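Local coordinates for protein putative succinylglutamate desuccinylase / aspartoacylase (Shewanella amazonensis, PDB 3FMC) that is probably a zinc-dependent hydrolase of the succinylglutamate desuccinylase/aspartoacylase family, acting on ester bonds, at residues C[5-10]-C[22-27]; C[34-39]-C[67-72]; C[102-107]-C[156-161]; C[182-187]-C[237-242]. One frame throughout, in Å; residues are numbered along the deposited sequence.

Contact 1 (C[5-10]-C[22-27]); sequences DKHEVR and LPVYRF
The imidazole of His7 carries Val24 over one face, CB of Val24 standing 3.9 Å from the ring centroid in a CH-pi contact, while a water sits in the ring plane at its edge, 2.8 Å from His7 ND1. Both groups project from the same side of an antiparallel beta hairpin, strands 4-13 and 19-27. With CG set between the backbone N and the carbonyl carbon (chi1 76°), the His7 ring is brought beside Val24 of the partner strand. The same water also donates to Val24 O, so it ties the ring edge to that strand. Further along this face, Val9 CG2 meets Val24 CG2, and Thr157 and Met161 of helix 150-163 close over the two valines. On the other face the Lys6 chain, in one of its two conformers, runs alongside Tyr25, CD of Lys6 lying 3.6 Å from CE1 of Tyr25 at an oblique angle to the ring. The tyrosine hydroxyl is bonded to Leu323 O of the second subunit, which brings this face of the hairpin into the assembly. Three hydrogen-bonded pairs, Asp5-Arg26, His7-Val24 and Val9-Leu22, join the backbones; in the middle one Val24 N donates to His7 O at 2.8 Å.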
loop_
_atom_site.group_PDB
_atom_site.type_symbol
_atom_site.label_atom_id
_atom_site.label_comp_id
_atom_site.label_asym_id
_atom_site.label_seq_id
_atom_site.Cartn_x
_atom_site.Cartn_y
_atom_site.Cartn_z
ATOM N N ASP C 5 33.971 17.614 -1.117
ATOM C CA ASP C 5 33.645 17.733 0.285
ATOM C C ASP C 5 32.209 17.180 0.438
ATOM O O ASP C 5 31.369 17.393 -0.440
ATOM C CB ASP C 5 33.681 19.213 0.665
ATOM C CG ASP C 5 33.415 19.467 2.149
ATOM O OD1 ASP C 5 33.168 20.646 2.498
ATOM O OD2 ASP C 5 33.457 18.515 2.971
ATOM N N LYS C 6 31.932 16.424 1.499
ATOM C CA LYS C 6 30.564 15.922 1.751
ATOM C C LYS C 6 30.038 16.386 3.095
ATOM O O LYS C 6 30.754 16.318 4.068
ATOM C CB LYS C 6 30.488 14.401 1.756
ATOM C CG LYS C 6 29.157 13.864 2.324
ATOM C CD LYS C 6 29.076 12.364 2.320
ATOM C CE LYS C 6 27.966 11.828 3.217
ATOM N NZ LYS C 6 28.292 11.867 4.671
ATOM N N HIS C 7 28.777 16.813 3.134
ATOM C CA HIS C 7 28.122 17.180 4.370
ATOM C C HIS C 7 26.706 16.598 4.324
ATOM O O HIS C 7 26.214 16.229 3.277
ATOM C CB HIS C 7 28.188 18.665 4.705
ATOM C CG HIS C 7 27.263 19.532 3.927
ATOM N ND1 HIS C 7 27.570 20.016 2.674
ATOM C CD2 HIS C 7 26.077 20.094 4.270
ATOM C CE1 HIS C 7 26.584 20.797 2.257
ATOM N NE2 HIS C 7 25.667 20.863 3.207
ATOM N N GLU C 8 26.099 16.460 5.485
ATOM C CA GLU C 8 24.752 15.920 5.570
ATOM C C GLU C 8 23.806 17.008 5.964
ATOM O O GLU C 8 24.133 17.874 6.794
ATOM C CB GLU C 8 24.700 14.770 6.551
ATOM C CG GLU C 8 25.716 13.748 6.218
ATOM C CD GLU C 8 25.279 12.351 6.528
ATOM O OE1 GLU C 8 24.322 12.158 7.311
ATOM O OE2 GLU C 8 25.893 11.441 5.940
ATOM N N VAL C 9 22.624 16.968 5.359
ATOM C CA VAL C 9 21.600 17.941 5.606
ATOM C C VAL C 9 20.358 17.167 6.064
ATOM O O VAL C 9 19.924 16.235 5.393
ATOM C CB VAL C 9 21.332 18.742 4.340
ATOM C CG1 VAL C 9 20.055 19.569 4.423
ATOM C CG2 VAL C 9 22.576 19.613 4.026
ATOM N N ARG C 10 19.839 17.561 7.221
ATOM C CA ARG C 10 18.649 16.953 7.807
ATOM C C ARG C 10 17.375 17.477 7.151
ATOM O O ARG C 10 17.186 18.694 7.018
ATOM C CB ARG C 10 18.594 17.309 9.275
ATOM C CG ARG C 10 17.587 16.528 10.013
ATOM C CD ARG C 10 18.134 15.197 10.475
ATOM N NE ARG C 10 18.513 15.295 11.886
ATOM C CZ ARG C 10 17.622 15.270 12.886
ATOM N NH1 ARG C 10 16.303 15.172 12.645
ATOM N NH2 ARG C 10 18.045 15.357 14.144
ATOM N N LEU C 22 20.277 13.796 3.932
ATOM C CA LEU C 22 20.724 13.746 2.545
ATOM C C LEU C 22 22.246 13.947 2.540
ATOM O O LEU C 22 22.747 14.775 3.293
ATOM C CB LEU C 22 20.131 14.933 1.742
ATOM C CG LEU C 22 18.654 15.297 1.811
ATOM C CD1 LEU C 22 18.258 16.344 0.822
ATOM C CD2 LEU C 22 17.830 14.029 1.621
ATOM N N PRO C 23 22.953 13.255 1.641
ATOM C CA PRO C 23 24.382 13.495 1.430
ATOM C C PRO C 23 24.507 14.602 0.373
ATOM O O PRO C 23 23.855 14.526 -0.667
ATOM C CB PRO C 23 24.890 12.161 0.872
ATOM C CG PRO C 23 23.739 11.571 0.178
ATOM C CD PRO C 23 22.459 12.184 0.758
ATOM N N VAL C 24 25.256 15.658 0.690
ATOM C CA VAL C 24 25.502 16.794 -0.224
ATOM C C VAL C 24 26.981 16.801 -0.566
ATOM O O VAL C 24 27.807 16.979 0.349
ATOM C CB VAL C 24 25.067 18.112 0.414
ATOM C CG1 VAL C 24 25.244 19.324 -0.584
ATOM C CG2 VAL C 24 23.627 17.978 0.900
ATOM N N TYR C 25 27.308 16.566 -1.851
ATOM C CA TYR C 25 28.676 16.528 -2.323
ATOM C C TYR C 25 28.977 17.848 -3.022
ATOM O O TYR C 25 28.140 18.373 -3.753
ATOM C CB TYR C 25 28.888 15.376 -3.284
ATOM C CG TYR C 25 28.729 14.019 -2.622
ATOM C CD1 TYR C 25 29.750 13.482 -1.871
ATOM C CD2 TYR C 25 27.558 13.280 -2.767
ATOM C CE1 TYR C 25 29.625 12.279 -1.275
ATOM C CE2 TYR C 25 27.425 12.043 -2.163
ATOM C CZ TYR C 25 28.443 11.556 -1.399
ATOM O OH TYR C 25 28.345 10.334 -0.776
ATOM N N ARG C 26 30.110 18.448 -2.698
ATOM C CA ARG C 26 30.466 19.705 -3.320
ATOM C C ARG C 26 31.863 19.718 -3.871
ATOM O O ARG C 26 32.819 19.277 -3.195
ATOM C CB ARG C 26 30.350 20.848 -2.356
ATOM C CG ARG C 26 30.346 22.191 -3.104
ATOM C CD ARG C 26 30.705 23.321 -2.201
ATOM N NE ARG C 26 30.155 24.580 -2.683
ATOM C CZ ARG C 26 30.462 25.782 -2.195
ATOM N NH1 ARG C 26 31.370 25.923 -1.231
ATOM N NH2 ARG C 26 29.870 26.862 -2.697
ATOM N N PHE C 27 31.952 20.168 -5.122
ATOM C CA PHE C 27 33.217 20.463 -5.787
ATOM C C PHE C 27 33.342 22.003 -5.809
ATOM O O PHE C 27 32.479 22.692 -6.324
ATOM C CB PHE C 27 33.221 19.970 -7.209
ATOM C CG PHE C 27 33.139 18.502 -7.348
ATOM C CD1 PHE C 27 31.941 17.838 -7.256
ATOM C CD2 PHE C 27 34.286 17.769 -7.600
ATOM C CE1 PHE C 27 31.893 16.441 -7.425
ATOM C CE2 PHE C 27 34.236 16.400 -7.781
ATOM C CZ PHE C 27 33.047 15.737 -7.698
HETATM O O HOH W 1 29.584 19.333 0.847
#

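Contact 2 (C[34-39]-C[67-72]); sequences PSVYIQ and GDISLV
Ile38 rests its CD1 methyl against both Ile69 and Leu71, 4.1 Å from Ile69 CG2 and 4.0 Å from Leu71 CD2, so that one bump on strand 36-40 lies over the shallow dip between two on strand 69-72. These are the parallel strands of a beta-alpha-beta unit in the catalytic domain, and its helix 48-60 covers this face through Ile53, Leu56, Met57 and Leu60. Placing CG1 anti to the carbonyl carbon (chi1 -50°) is what lets the Ile38 chain lie beside both neighbours, pointing the same way. On the reverse face the shape is different: the Tyr37 ring slants across the strand, and Val72 CG2 lodges against it, 3.6 Å from CE1 of Tyr37. Leu158 and Met161 of helix 150-163 pack on the tyrosine. Four backbone hydrogen bonds zip the strands together, from Val36 N to Asp68 O at one end to Val72 N to Ile38 O at the other. A water bridges Val36 O and Ser70 OG where the small serine side chain stands. The long reach of Tyr37 ends at Gln39, its hydroxyl donating to OE1 of Gln39 over 2.8 Å, with the acceptor in the plane of the ring.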
loop_
_atom_site.group_PDB
_atom_site.type_symbol
_atom_site.label_atom_id
_atom_site.label_comp_id
_atom_site.label_asym_id
_atom_site.label_seq_id
_atom_site.Cartn_x
_atom_site.Cartn_y
_atom_site.Cartn_z
ATOM N N PRO C 34 29.611 29.923 -13.355
ATOM C CA PRO C 34 28.373 29.840 -12.597
ATOM C C PRO C 34 28.385 28.664 -11.614
ATOM O O PRO C 34 29.101 27.678 -11.844
ATOM C CB PRO C 34 27.298 29.567 -13.666
ATOM C CG PRO C 34 27.945 29.855 -15.006
ATOM C CD PRO C 34 29.423 29.664 -14.799
ATOM N N SER C 35 27.579 28.772 -10.563
ATOM C CA SER C 35 27.419 27.682 -9.589
ATOM C C SER C 35 26.273 26.776 -10.035
ATOM O O SER C 35 25.278 27.211 -10.636
ATOM C CB SER C 35 27.164 28.193 -8.179
ATOM O OG SER C 35 26.023 29.021 -8.127
ATOM N N VAL C 36 26.401 25.511 -9.693
ATOM C CA VAL C 36 25.441 24.495 -10.146
ATOM C C VAL C 36 24.994 23.651 -8.949
ATOM O O VAL C 36 25.812 23.241 -8.092
ATOM C CB VAL C 36 26.073 23.559 -11.178
ATOM C CG1 VAL C 36 25.039 22.597 -11.787
ATOM C CG2 VAL C 36 26.794 24.403 -12.305
ATOM N N TYR C 37 23.705 23.391 -8.930
ATOM C CA TYR C 37 23.073 22.516 -7.946
ATOM C C TYR C 37 22.350 21.390 -8.699
ATOM O O TYR C 37 21.547 21.666 -9.578
ATOM C CB TYR C 37 22.109 23.277 -7.076
ATOM C CG TYR C 37 21.309 22.392 -6.141
ATOM C CD1 TYR C 37 21.775 22.063 -4.867
ATOM C CD2 TYR C 37 20.078 21.880 -6.539
ATOM C CE1 TYR C 37 20.993 21.225 -4.008
ATOM C CE2 TYR C 37 19.314 21.072 -5.695
ATOM C CZ TYR C 37 19.794 20.748 -4.419
ATOM O OH TYR C 37 19.071 19.941 -3.564
ATOM N N ILE C 38 22.689 20.144 -8.364
ATOM C CA ILE C 38 22.137 18.941 -9.037
ATOM C C ILE C 38 21.567 18.023 -7.959
ATOM O O ILE C 38 22.234 17.772 -6.953
ATOM C CB ILE C 38 23.219 18.177 -9.828
ATOM C CG1 ILE C 38 23.987 19.157 -10.734
ATOM C CG2 ILE C 38 22.613 16.993 -10.608
ATOM C CD1 ILE C 38 25.093 18.503 -11.613
ATOM N N GLN C 39 20.342 17.551 -8.169
ATOM C CA GLN C 39 19.723 16.581 -7.249
ATOM C C GLN C 39 19.082 15.437 -8.020
ATOM O O GLN C 39 18.759 15.566 -9.186
ATOM C CB GLN C 39 18.706 17.225 -6.298
ATOM C CG GLN C 39 17.471 17.803 -6.966
ATOM C CD GLN C 39 16.522 18.443 -6.023
ATOM O OE1 GLN C 39 16.911 18.935 -4.974
ATOM N NE2 GLN C 39 15.244 18.420 -6.378
ATOM N N GLY C 67 33.441 26.958 -11.670
ATOM C CA GLY C 67 32.344 27.272 -10.789
ATOM C C GLY C 67 32.046 26.111 -9.850
ATOM O O GLY C 67 32.442 24.960 -10.108
ATOM N N ASP C 68 31.380 26.417 -8.756
ATOM C CA ASP C 68 31.039 25.397 -7.751
ATOM C C ASP C 68 29.955 24.469 -8.298
ATOM O O ASP C 68 29.059 24.923 -9.041
ATOM C CB ASP C 68 30.466 26.012 -6.485
ATOM C CG ASP C 68 31.441 26.834 -5.721
ATOM O OD1 ASP C 68 32.649 26.678 -5.929
ATOM O OD2 ASP C 68 30.974 27.669 -4.926
ATOM N N ILE C 69 30.052 23.190 -7.943
ATOM C CA ILE C 69 29.003 22.202 -8.282
ATOM C C ILE C 69 28.651 21.426 -7.004
ATOM O O ILE C 69 29.550 20.878 -6.379
ATOM C CB ILE C 69 29.448 21.187 -9.340
ATOM C CG1 ILE C 69 29.890 21.880 -10.641
ATOM C CG2 ILE C 69 28.283 20.150 -9.626
ATOM C CD1 ILE C 69 30.420 20.911 -11.734
ATOM N N SER C 70 27.370 21.439 -6.614
ATOM C CA SER C 70 26.843 20.671 -5.450
ATOM C C SER C 70 25.915 19.604 -5.975
ATOM O O SER C 70 25.112 19.887 -6.860
ATOM C CB SER C 70 26.095 21.554 -4.497
ATOM O OG SER C 70 27.027 22.394 -3.849
ATOM N N LEU C 71 26.066 18.378 -5.492
ATOM C CA LEU C 71 25.251 17.268 -5.974
ATOM C C LEU C 71 24.619 16.554 -4.786
ATOM O O LEU C 71 25.283 16.255 -3.783
ATOM C CB LEU C 71 26.028 16.282 -6.858
ATOM C CG LEU C 71 26.933 16.888 -7.961
ATOM C CD1 LEU C 71 28.410 17.187 -7.409
ATOM C CD2 LEU C 71 26.909 15.969 -9.155
ATOM N N VAL C 72 23.324 16.296 -4.944
ATOM C CA VAL C 72 22.487 15.697 -3.893
ATOM C C VAL C 72 21.779 14.441 -4.437
ATOM O O VAL C 72 20.659 14.515 -4.912
ATOM C CB VAL C 72 21.477 16.723 -3.308
ATOM C CG1 VAL C 72 20.705 16.130 -2.062
ATOM C CG2 VAL C 72 22.163 18.046 -2.912
HETATM O O HOH W 2 27.124 24.711 -5.910
#

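Contact 3 (C[102-107]-C[156-161]); sequences REYLDH and VTLQSM. With SO4 (sulfate ion), chain K.
This is a loop-to-helix contact, buried within the catalytic domain, in which the amide of Gln159 on helix 150-163 pairs with the backbone of Leu105 in the loop before helix 111-118. Gln159 OE1 accepts from Leu105 N at 2.8 Å, and its NE2 donates to Leu105 O at 2.9 Å. Both bonds are nearly straight, 172° and 168° at the hydrogen, and each donor meets its oxygen on an in-plane lone pair; two bonds in one plane fix the flip of the amide. The chain is extended, CG being anti to the backbone N (chi1 -170°), which carries the amide out from the helix past the edge of the Tyr104 ring. Replacing Gln159 with a leucine would probably leave Leu105 N and O, both buried here, without their mates and free this part of the loop to shift. Tyr104 OH rests 3.6 Å from Leu158 CD1, and Leu105 CB meets Val156 CG2. At the loop's start Arg102 grips a sulfate, probably from the crystallisation liquor, NH1 to O1 and NH2 to O2, at a site completed by Arg91, Asn99 and Asn101. Helix 123-142 packs on Leu105 and Val156, helix 210-227 lies against Tyr104 and Gln159, and Leu158 faces strand 36-40, where the Tyr104 hydroxyl is bonded to Gln39.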
loop_
_atom_site.group_PDB
_atom_site.type_symbol
_atom_site.label_atom_id
_atom_site.label_comp_id
_atom_site.label_asym_id
_atom_site.label_seq_id
_atom_site.Cartn_x
_atom_site.Cartn_y
_atom_site.Cartn_z
ATOM N N ARG C 102 5.326 18.208 -5.736
ATOM C CA ARG C 102 4.301 19.239 -5.758
ATOM C C ARG C 102 4.372 20.035 -4.447
ATOM O O ARG C 102 3.510 20.847 -4.178
ATOM C CB ARG C 102 2.914 18.650 -5.929
ATOM C CG ARG C 102 2.711 18.059 -7.292
ATOM C CD ARG C 102 2.868 19.064 -8.429
ATOM N NE ARG C 102 2.605 18.322 -9.660
ATOM C CZ ARG C 102 3.517 17.603 -10.324
ATOM N NH1 ARG C 102 4.800 17.642 -10.001
ATOM N NH2 ARG C 102 3.131 16.894 -11.381
ATOM N N GLU C 103 5.417 19.800 -3.651
ATOM C CA GLU C 103 5.566 20.450 -2.337
ATOM C C GLU C 103 6.495 21.662 -2.261
ATOM O O GLU C 103 6.760 22.205 -1.186
ATOM C CB GLU C 103 6.021 19.383 -1.353
ATOM C CG GLU C 103 4.907 18.438 -0.921
ATOM C CD GLU C 103 4.035 18.999 0.174
ATOM O OE1 GLU C 103 3.915 20.257 0.318
ATOM O OE2 GLU C 103 3.486 18.160 0.915
ATOM N N TYR C 104 6.983 22.135 -3.399
ATOM C CA TYR C 104 7.911 23.291 -3.337
ATOM C C TYR C 104 7.161 24.582 -3.016
ATOM O O TYR C 104 5.941 24.656 -3.126
ATOM C CB TYR C 104 8.805 23.370 -4.597
ATOM C CG TYR C 104 9.800 22.205 -4.700
ATOM C CD1 TYR C 104 11.059 22.283 -4.130
ATOM C CD2 TYR C 104 9.468 21.015 -5.327
ATOM C CE1 TYR C 104 11.943 21.271 -4.182
ATOM C CE2 TYR C 104 10.355 19.972 -5.383
ATOM C CZ TYR C 104 11.605 20.083 -4.795
ATOM O OH TYR C 104 12.488 19.028 -4.927
ATOM N N LEU C 105 7.915 25.607 -2.652
ATOM C CA LEU C 105 7.383 26.858 -2.167
ATOM C C LEU C 105 7.288 27.910 -3.248
ATOM O O LEU C 105 8.297 28.215 -3.877
ATOM C CB LEU C 105 8.325 27.373 -1.073
ATOM C CG LEU C 105 7.984 28.710 -0.393
ATOM C CD1 LEU C 105 6.534 28.745 0.096
ATOM C CD2 LEU C 105 9.010 29.011 0.722
ATOM N N ASP C 106 6.067 28.387 -3.507
ATOM C CA ASP C 106 5.796 29.493 -4.443
ATOM C C ASP C 106 5.938 30.721 -3.596
ATOM O O ASP C 106 5.193 30.909 -2.627
ATOM C CB ASP C 106 4.374 29.413 -4.959
ATOM C CG ASP C 106 4.075 30.347 -6.170
ATOM O OD1 ASP C 106 4.976 30.934 -6.787
ATOM O OD2 ASP C 106 2.883 30.442 -6.533
ATOM N N HIS C 107 6.902 31.564 -3.930
ATOM C CA HIS C 107 7.080 32.783 -3.169
ATOM C C HIS C 107 5.915 33.739 -3.437
ATOM O O HIS C 107 5.641 34.129 -4.554
ATOM C CB HIS C 107 8.444 33.394 -3.419
ATOM C CG HIS C 107 9.570 32.501 -2.975
ATOM N ND1 HIS C 107 9.895 32.309 -1.646
ATOM C CD2 HIS C 107 10.464 31.776 -3.688
ATOM C CE1 HIS C 107 10.942 31.501 -1.566
ATOM N NE2 HIS C 107 11.302 31.161 -2.792
ATOM N N VAL C 156 11.305 22.353 0.776
ATOM C CA VAL C 156 11.783 23.683 1.126
ATOM C C VAL C 156 13.283 23.632 1.500
ATOM O O VAL C 156 14.027 24.545 1.151
ATOM C CB VAL C 156 10.875 24.385 2.195
ATOM C CG1 VAL C 156 11.486 25.695 2.623
ATOM C CG2 VAL C 156 9.459 24.594 1.658
ATOM N N THR C 157 13.737 22.533 2.112
ATOM C CA THR C 157 15.167 22.352 2.447
ATOM C C THR C 157 15.996 22.223 1.154
ATOM O O THR C 157 17.044 22.894 0.999
ATOM C CB THR C 157 15.390 21.158 3.409
ATOM O OG1 THR C 157 14.601 21.381 4.602
ATOM C CG2 THR C 157 16.869 20.931 3.723
ATOM N N LEU C 158 15.511 21.401 0.210
ATOM C CA LEU C 158 16.160 21.280 -1.112
ATOM C C LEU C 158 16.172 22.605 -1.849
ATOM O O LEU C 158 17.191 23.004 -2.410
ATOM C CB LEU C 158 15.414 20.247 -1.966
ATOM C CG LEU C 158 15.466 18.793 -1.448
ATOM C CD1 LEU C 158 14.535 17.862 -2.218
ATOM C CD2 LEU C 158 16.873 18.285 -1.490
ATOM N N GLN C 159 15.042 23.300 -1.787
ATOM C CA GLN C 159 14.825 24.559 -2.486
ATOM C C GLN C 159 15.768 25.632 -2.031
ATOM O O GLN C 159 16.292 26.393 -2.838
ATOM C CB GLN C 159 13.375 24.985 -2.343
ATOM C CG GLN C 159 12.973 26.177 -3.247
ATOM C CD GLN C 159 11.516 26.460 -3.201
ATOM O OE1 GLN C 159 10.701 25.548 -2.974
ATOM N NE2 GLN C 159 11.136 27.722 -3.469
ATOM N N SER C 160 15.961 25.735 -0.721
ATOM C CA SER C 160 16.854 26.743 -0.175
ATOM C C SER C 160 18.266 26.523 -0.713
ATOM O O SER C 160 18.971 27.503 -1.018
ATOM C CB SER C 160 16.846 26.717 1.351
ATOM O OG SER C 160 17.838 27.601 1.829
HETATM N N MSE C 161 18.691 25.262 -0.838
HETATM C CA MSE C 161 20.005 24.966 -1.437
HETATM C C MSE C 161 20.027 25.352 -2.926
HETATM O O MSE C 161 20.992 25.985 -3.398
HETATM C CB MSE C 161 20.395 23.503 -1.270
HETATM C CG MSE C 161 20.736 23.120 0.210
HETATM SE SE MSE C 161 21.513 21.392 0.274
HETATM C CE MSE C 161 19.824 20.308 -0.141
HETATM S S SO4 K . 6.177 14.907 -12.015
HETATM O O1 SO4 K . 6.152 15.279 -10.583
HETATM O O2 SO4 K . 4.811 14.931 -12.534
HETATM O O3 SO4 K . 6.775 13.570 -12.313
HETATM O O4 SO4 K . 7.025 15.898 -12.702
#

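Contact 4 (C[182-187]-C[237-242]); sequences YCPEYE and SALTLE
An outstretched Glu187, CG anti to the backbone N (chi1 -162°) and the chain extended beyond it, reaches Ser237, whose OG is swung beside its own backbone N to donate to Glu187 OE1 at 2.6 Å. The bond arrives on the syn side of the carboxylate, tilted 27° from its plane. It closes one end of an antiparallel strand pair, 176-184 with 237-243, where the first strand passes into a 3-10 turn. A water donates to the same OE1 and accepts from Ala238 N, while Glu187 OE2 is held by Tyr264. An alanine in place of Glu187 would probably leave Tyr264 and the bridging water without this acceptor and take from Ser237 OG the carboxylate it donates to. In the strand proper, Tyr182 and Thr240 form a hydrogen-bonded pair through their backbones, and Leu239 CD2 packs 3.6 Å from Cys183 SG. The far end lies near a possible metal site: Glu242 touches His172, which with His43 and Glu46 has donor atoms converging on a vacant point, consistent with the zinc dependence of the family. The Glu242 carboxylate is turned 77° from the plane of the Tyr182 ring, and CG of Glu242 sits in that ring plane at the edge, 3.6 Å from CE1 of Tyr182.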
loop_
_atom_site.group_PDB
_atom_site.type_symbol
_atom_site.label_atom_id
_atom_site.label_comp_id
_atom_site.label_asym_id
_atom_site.label_seq_id
_atom_site.Cartn_x
_atom_site.Cartn_y
_atom_site.Cartn_z
ATOM N N TYR C 182 12.573 18.838 -19.612
ATOM C CA TYR C 182 11.768 20.022 -19.393
ATOM C C TYR C 182 12.739 21.224 -19.355
ATOM O O TYR C 182 13.753 21.261 -18.583
ATOM C CB TYR C 182 10.938 19.976 -18.136
ATOM C CG TYR C 182 9.837 18.935 -18.128
ATOM C CD1 TYR C 182 10.092 17.609 -17.820
ATOM C CD2 TYR C 182 8.531 19.298 -18.404
ATOM C CE1 TYR C 182 9.071 16.661 -17.799
ATOM C CE2 TYR C 182 7.549 18.394 -18.428
ATOM C CZ TYR C 182 7.781 17.078 -18.111
ATOM O OH TYR C 182 6.716 16.199 -18.100
ATOM N N CYS C 183 12.398 22.210 -20.171
ATOM C CA CYS C 183 13.227 23.386 -20.400
ATOM C C CYS C 183 12.310 24.594 -20.475
ATOM O O CYS C 183 11.340 24.574 -21.243
ATOM C CB CYS C 183 13.979 23.225 -21.710
ATOM S SG CYS C 183 15.190 24.566 -22.003
ATOM N N PRO C 184 12.593 25.646 -19.693
ATOM C CA PRO C 184 11.783 26.860 -19.734
ATOM C C PRO C 184 11.961 27.560 -21.065
ATOM O O PRO C 184 13.050 27.514 -21.647
ATOM C CB PRO C 184 12.358 27.741 -18.641
ATOM C CG PRO C 184 13.411 26.905 -17.951
ATOM C CD PRO C 184 13.691 25.709 -18.714
ATOM N N GLU C 185 10.893 28.193 -21.525
ATOM C CA GLU C 185 10.913 28.877 -22.820
ATOM C C GLU C 185 12.031 29.897 -22.933
ATOM O O GLU C 185 12.562 30.069 -24.013
ATOM C CB GLU C 185 9.559 29.538 -23.095
ATOM C CG GLU C 185 8.433 28.573 -23.310
ATOM C CD GLU C 185 7.131 29.276 -23.566
ATOM O OE1 GLU C 185 7.154 30.332 -24.248
ATOM O OE2 GLU C 185 6.090 28.796 -23.084
ATOM N N TYR C 186 12.415 30.553 -21.832
ATOM C CA TYR C 186 13.477 31.570 -21.865
ATOM C C TYR C 186 14.908 30.997 -22.138
ATOM O O TYR C 186 15.832 31.774 -22.426
ATOM C CB TYR C 186 13.494 32.439 -20.592
ATOM C CG TYR C 186 13.979 31.714 -19.361
ATOM C CD1 TYR C 186 15.338 31.614 -19.077
ATOM C CD2 TYR C 186 13.076 31.108 -18.478
ATOM C CE1 TYR C 186 15.792 30.914 -17.974
ATOM C CE2 TYR C 186 13.521 30.449 -17.337
ATOM C CZ TYR C 186 14.879 30.343 -17.095
ATOM O OH TYR C 186 15.357 29.679 -15.984
ATOM N N GLU C 187 15.120 29.683 -22.031
ATOM C CA GLU C 187 16.401 29.113 -22.358
ATOM C C GLU C 187 16.275 27.898 -23.241
ATOM O O GLU C 187 16.854 26.851 -22.969
ATOM C CB GLU C 187 17.251 28.787 -21.115
ATOM C CG GLU C 187 18.741 28.610 -21.470
ATOM C CD GLU C 187 19.593 28.159 -20.283
ATOM O OE1 GLU C 187 19.091 28.281 -19.158
ATOM O OE2 GLU C 187 20.744 27.681 -20.476
ATOM N N SER C 237 19.072 29.225 -14.344
ATOM C CA SER C 237 18.693 28.199 -15.289
ATOM C C SER C 237 18.176 27.051 -14.400
ATOM O O SER C 237 18.796 26.737 -13.418
ATOM C CB SER C 237 19.885 27.758 -16.123
ATOM O OG SER C 237 20.294 28.844 -16.941
ATOM N N ALA C 238 17.053 26.442 -14.762
ATOM C CA ALA C 238 16.480 25.317 -13.995
ATOM C C ALA C 238 15.817 24.397 -14.995
ATOM O O ALA C 238 14.835 24.770 -15.677
ATOM C CB ALA C 238 15.500 25.786 -12.937
ATOM N N LEU C 239 16.401 23.214 -15.095
ATOM C CA LEU C 239 16.000 22.197 -16.076
ATOM C C LEU C 239 15.725 20.883 -15.353
ATOM O O LEU C 239 16.381 20.573 -14.348
ATOM C CB LEU C 239 17.174 21.998 -17.033
ATOM C CG LEU C 239 17.576 23.319 -17.722
ATOM C CD1 LEU C 239 19.045 23.435 -17.774
ATOM C CD2 LEU C 239 16.925 23.396 -19.078
ATOM N N THR C 240 14.790 20.087 -15.891
ATOM C CA THR C 240 14.464 18.789 -15.307
ATOM C C THR C 240 14.730 17.742 -16.357
ATOM O O THR C 240 14.148 17.774 -17.418
ATOM C CB THR C 240 12.992 18.769 -14.811
ATOM O OG1 THR C 240 12.791 19.859 -13.896
ATOM C CG2 THR C 240 12.624 17.452 -14.161
ATOM N N LEU C 241 15.630 16.833 -16.045
ATOM C CA LEU C 241 16.009 15.776 -16.936
ATOM C C LEU C 241 15.301 14.493 -16.519
ATOM O O LEU C 241 15.418 14.081 -15.386
ATOM C CB LEU C 241 17.537 15.600 -16.904
ATOM C CG LEU C 241 18.458 16.723 -17.510
ATOM C CD1 LEU C 241 18.397 18.063 -16.881
ATOM C CD2 LEU C 241 19.924 16.140 -17.581
ATOM N N GLU C 242 14.540 13.897 -17.453
ATOM C CA GLU C 242 13.762 12.667 -17.230
ATOM C C GLU C 242 14.523 11.600 -17.986
ATOM O O GLU C 242 14.335 11.397 -19.203
ATOM C CB GLU C 242 12.334 12.831 -17.781
ATOM C CG GLU C 242 11.526 14.027 -17.265
ATOM C CD GLU C 242 10.857 13.785 -15.897
ATOM O OE1 GLU C 242 10.503 12.637 -15.598
ATOM O OE2 GLU C 242 10.684 14.770 -15.160
HETATM O O HOH W 3 7.283 14.731 -15.221
HETATM O O HOH W 4 16.624 27.465 -17.822
#

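Contacts 2, 3 and 4 are buried in the catalytic domain, whereas contact 1 is partly exposed at its hairpin and borders another subunit. Contacts 1 and 2 are joined through neighbouring strands 19-27 and 69-72: Arg26 NH2 forms a 2.6 Å salt bridge with Asp68 OD2, and Phe27 packs on Leu71. Helix 150-163 serves contacts 1, 2 and 3, with Leu158 touching Leu22, Tyr37 and Gln39. Contact 4 touches none of the others, although strand 167-174 lies between strands 36-40 and 237-243. The chemistry changes accordingly: backbone pairing with exposed, polar side chains at the hairpin, aliphatic on one face and tyrosine-lined on the other in contact 2, an amide pairing in contact 3, carboxylate bonding in contact 4.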